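Local coordinates for transcription termination factor NusA (Planctomyces limnophilus, PDB 4MTN), which probably takes part in both transcription termination and antitermination, binding the core RNA polymerase and the nascent RNA, at residues G29-A33 and M89-I93. Sequence-based numbering, arbitrary orientation.
Sequences GVEQA and MIQKI
Where segments 29-33 and 89-93, on helices 23-42 and 87-105, meet, the CA atoms of Gly29 and Ile93 are 3.8 Å apart. The short axes run obliquely antiparallel, at 128°, and come within 7.8 Å; a turn later in the first helix and a turn earlier in the second, the CA atoms of Ala33 and Met89 are 5.5 Å apart. Glycine suits the crossing because a CB would point toward the other helix and collide with Ile93 CG1, which instead rests 3.8 Å from Gly29 CA. Ala33, with just a methyl, lets Met89, here selenomethionine, in: its CB lies 4.1 Å from Met89 CG. With CG anti to the backbone N (chi1 175°), Met89 runs beside Val30, bringing SE 4.1 Å from Val30 CG2. Helix 7-18 extends this apolar side, Val12 touching Val30 and Ile11 touching Met89. Lys92 fills the other flank with its aliphatic stem. Its CB lies 3.5 Å from Gly29 O, and the bend at chi2 (-70°) swings the chain across the 29-33 backbone, so that CD meets Gln32 CB at 3.7 Å. Cutting Lys92 back to an alanine would probably strip Gln32 CB of apolar cover and open a gap against that backbone. No hydrogen bond links the segments: within the NusA N-terminal domain, the pairing relies on close backbones and apolar surfaces, with lysine methylenes covering the glycine helix and reaching Gln32 at its edge.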
ATOM      1  N   GLY A  29     -29.508 -17.203   2.360  1.00 62.91           N
ATOM      2  CA  GLY A  29     -30.225 -16.073   2.919  1.00 60.60           C
ATOM      3  C   GLY A  29     -31.525 -16.488   3.581  1.00 59.63           C
ATOM      4  O   GLY A  29     -31.835 -16.049   4.689  1.00 59.63           O
ATOM      5  N   VAL A  30     -32.285 -17.339   2.899  1.00 60.72           N
ATOM      6  CA  VAL A  30     -33.551 -17.836   3.426  1.00 60.68           C
ATOM      7  C   VAL A  30     -33.323 -18.669   4.685  1.00 60.75           C
ATOM      8  O   VAL A  30     -34.099 -18.595   5.638  1.00 64.17           O
ATOM      9  CB  VAL A  30     -34.308 -18.677   2.376  1.00 61.20           C
ATOM     10  CG1 VAL A  30     -35.590 -19.251   2.963  1.00 54.04           C
ATOM     11  CG2 VAL A  30     -34.619 -17.835   1.148  1.00 62.06           C
ATOM     12  N   GLU A  31     -32.249 -19.453   4.685  1.00 62.17           N
ATOM     13  CA  GLU A  31     -31.880 -20.251   5.850  1.00 62.94           C
ATOM     14  C   GLU A  31     -31.637 -19.361   7.064  1.00 63.60           C
ATOM     15  O   GLU A  31     -32.126 -19.642   8.157  1.00 68.62           O
ATOM     16  CB  GLU A  31     -30.635 -21.094   5.560  1.00 63.89           C
ATOM     17  CG  GLU A  31     -30.890 -22.307   4.682  1.00 66.22           C
ATOM     18  CD  GLU A  31     -29.629 -23.103   4.406  1.00 71.33           C
ATOM     19  OE1 GLU A  31     -28.536 -22.639   4.791  1.00 73.20           O
ATOM     20  OE2 GLU A  31     -29.731 -24.194   3.806  1.00 72.06           O
ATOM     21  N   GLN A  32     -30.888 -18.283   6.861  1.00 60.58           N
ATOM     22  CA  GLN A  32     -30.579 -17.352   7.939  1.00 56.96           C
ATOM     23  C   GLN A  32     -31.829 -16.624   8.424  1.00 57.09           C
ATOM     24  O   GLN A  32     -31.901 -16.201   9.578  1.00 58.68           O
ATOM     25  CB  GLN A  32     -29.520 -16.342   7.487  1.00 53.31           C
ATOM     26  CG  GLN A  32     -28.153 -16.954   7.233  1.00 51.97           C
ATOM     27  CD  GLN A  32     -27.583 -17.639   8.459  1.00 57.41           C
ATOM     28  OE1 GLN A  32     -27.757 -17.172   9.584  1.00 59.10           O
ATOM     29  NE2 GLN A  32     -26.901 -18.759   8.247  1.00 58.63           N
ATOM     30  N   ALA A  33     -32.811 -16.482   7.539  1.00 54.94           N
ATOM     31  CA  ALA A  33     -34.082 -15.865   7.901  1.00 56.66           C
ATOM     32  C   ALA A  33     -34.907 -16.817   8.762  1.00 57.56           C
ATOM     33  O   ALA A  33     -35.530 -16.403   9.741  1.00 57.18           O
ATOM     34  CB  ALA A  33     -34.856 -15.462   6.656  1.00 57.23           C
HETATM   35  N   MSE A  89     -36.005 -10.588   5.059  1.00 86.05           N
HETATM   36  CA  MSE A  89     -35.392 -11.766   4.458  1.00 80.47           C
HETATM   37  C   MSE A  89     -34.364 -11.366   3.407  1.00 81.59           C
HETATM   38  O   MSE A  89     -33.299 -11.976   3.302  1.00 80.37           O
HETATM   39  CB  MSE A  89     -36.462 -12.666   3.837  1.00 77.31           C
HETATM   40  CG  MSE A  89     -35.912 -13.862   3.080  1.00 70.88           C
HETATM   41 SE   MSE A  89     -37.326 -14.938   2.286  1.00159.46          SE
HETATM   42  CE  MSE A  89     -38.210 -13.549   1.241  1.00107.73           C
ATOM     43  N   ILE A  90     -34.690 -10.336   2.633  1.00 85.69           N
ATOM     44  CA  ILE A  90     -33.790  -9.822   1.608  1.00 85.84           C
ATOM     45  C   ILE A  90     -32.529  -9.248   2.247  1.00 85.62           C
ATOM     46  O   ILE A  90     -31.443  -9.313   1.671  1.00 82.98           O
ATOM     47  CB  ILE A  90     -34.470  -8.740   0.745  1.00 87.37           C
ATOM     48  CG1 ILE A  90     -35.860  -9.205   0.303  1.00 89.49           C
ATOM     49  CG2 ILE A  90     -33.612  -8.394  -0.464  1.00 84.65           C
ATOM     50  CD1 ILE A  90     -35.841 -10.441  -0.572  1.00 88.20           C
ATOM     51  N   GLN A  91     -32.682  -8.692   3.445  1.00 87.61           N
ATOM     52  CA  GLN A  91     -31.547  -8.171   4.199  1.00 90.64           C
ATOM     53  C   GLN A  91     -30.594  -9.304   4.569  1.00 87.55           C
ATOM     54  O   GLN A  91     -29.380  -9.111   4.637  1.00 88.38           O
ATOM     55  CB  GLN A  91     -32.021  -7.437   5.455  1.00 97.87           C
ATOM     56  CG  GLN A  91     -30.902  -6.798   6.262  1.00102.72           C
ATOM     57  CD  GLN A  91     -31.418  -5.963   7.417  1.00111.14           C
ATOM     58  OE1 GLN A  91     -32.618  -5.717   7.532  1.00115.58           O
ATOM     59  NE2 GLN A  91     -30.510  -5.522   8.280  1.00112.62           N
ATOM     60  N   LYS A  92     -31.153 -10.487   4.806  1.00 79.83           N
ATOM     61  CA  LYS A  92     -30.354 -11.675   5.079  1.00 70.74           C
ATOM     62  C   LYS A  92     -29.713 -12.204   3.798  1.00 62.14           C
ATOM     63  O   LYS A  92     -28.584 -12.692   3.814  1.00 56.80           O
ATOM     64  CB  LYS A  92     -31.210 -12.765   5.726  1.00 71.45           C
ATOM     65  CG  LYS A  92     -31.484 -12.551   7.207  1.00 70.95           C
ATOM     66  CD  LYS A  92     -30.224 -12.746   8.034  1.00 66.87           C
ATOM     67  CE  LYS A  92     -30.519 -12.653   9.522  1.00 66.41           C
ATOM     68  NZ  LYS A  92     -29.311 -12.930  10.348  1.00 64.83           N
ATOM     69  N   ILE A  93     -30.444 -12.104   2.691  1.00 63.27           N
ATOM     70  CA  ILE A  93     -29.941 -12.553   1.397  1.00 65.57           C
ATOM     71  C   ILE A  93     -28.808 -11.650   0.913  1.00 69.04           C
ATOM     72  O   ILE A  93     -27.781 -12.132   0.432  1.00 68.50           O
ATOM     73  CB  ILE A  93     -31.058 -12.589   0.337  1.00 63.70           C
ATOM     74  CG1 ILE A  93     -32.153 -13.575   0.748  1.00 62.11           C
ATOM     75  CG2 ILE A  93     -30.494 -12.974  -1.020  1.00 64.13           C
ATOM     76  CD1 ILE A  93     -33.281 -13.690  -0.255  1.00 60.87           C
TER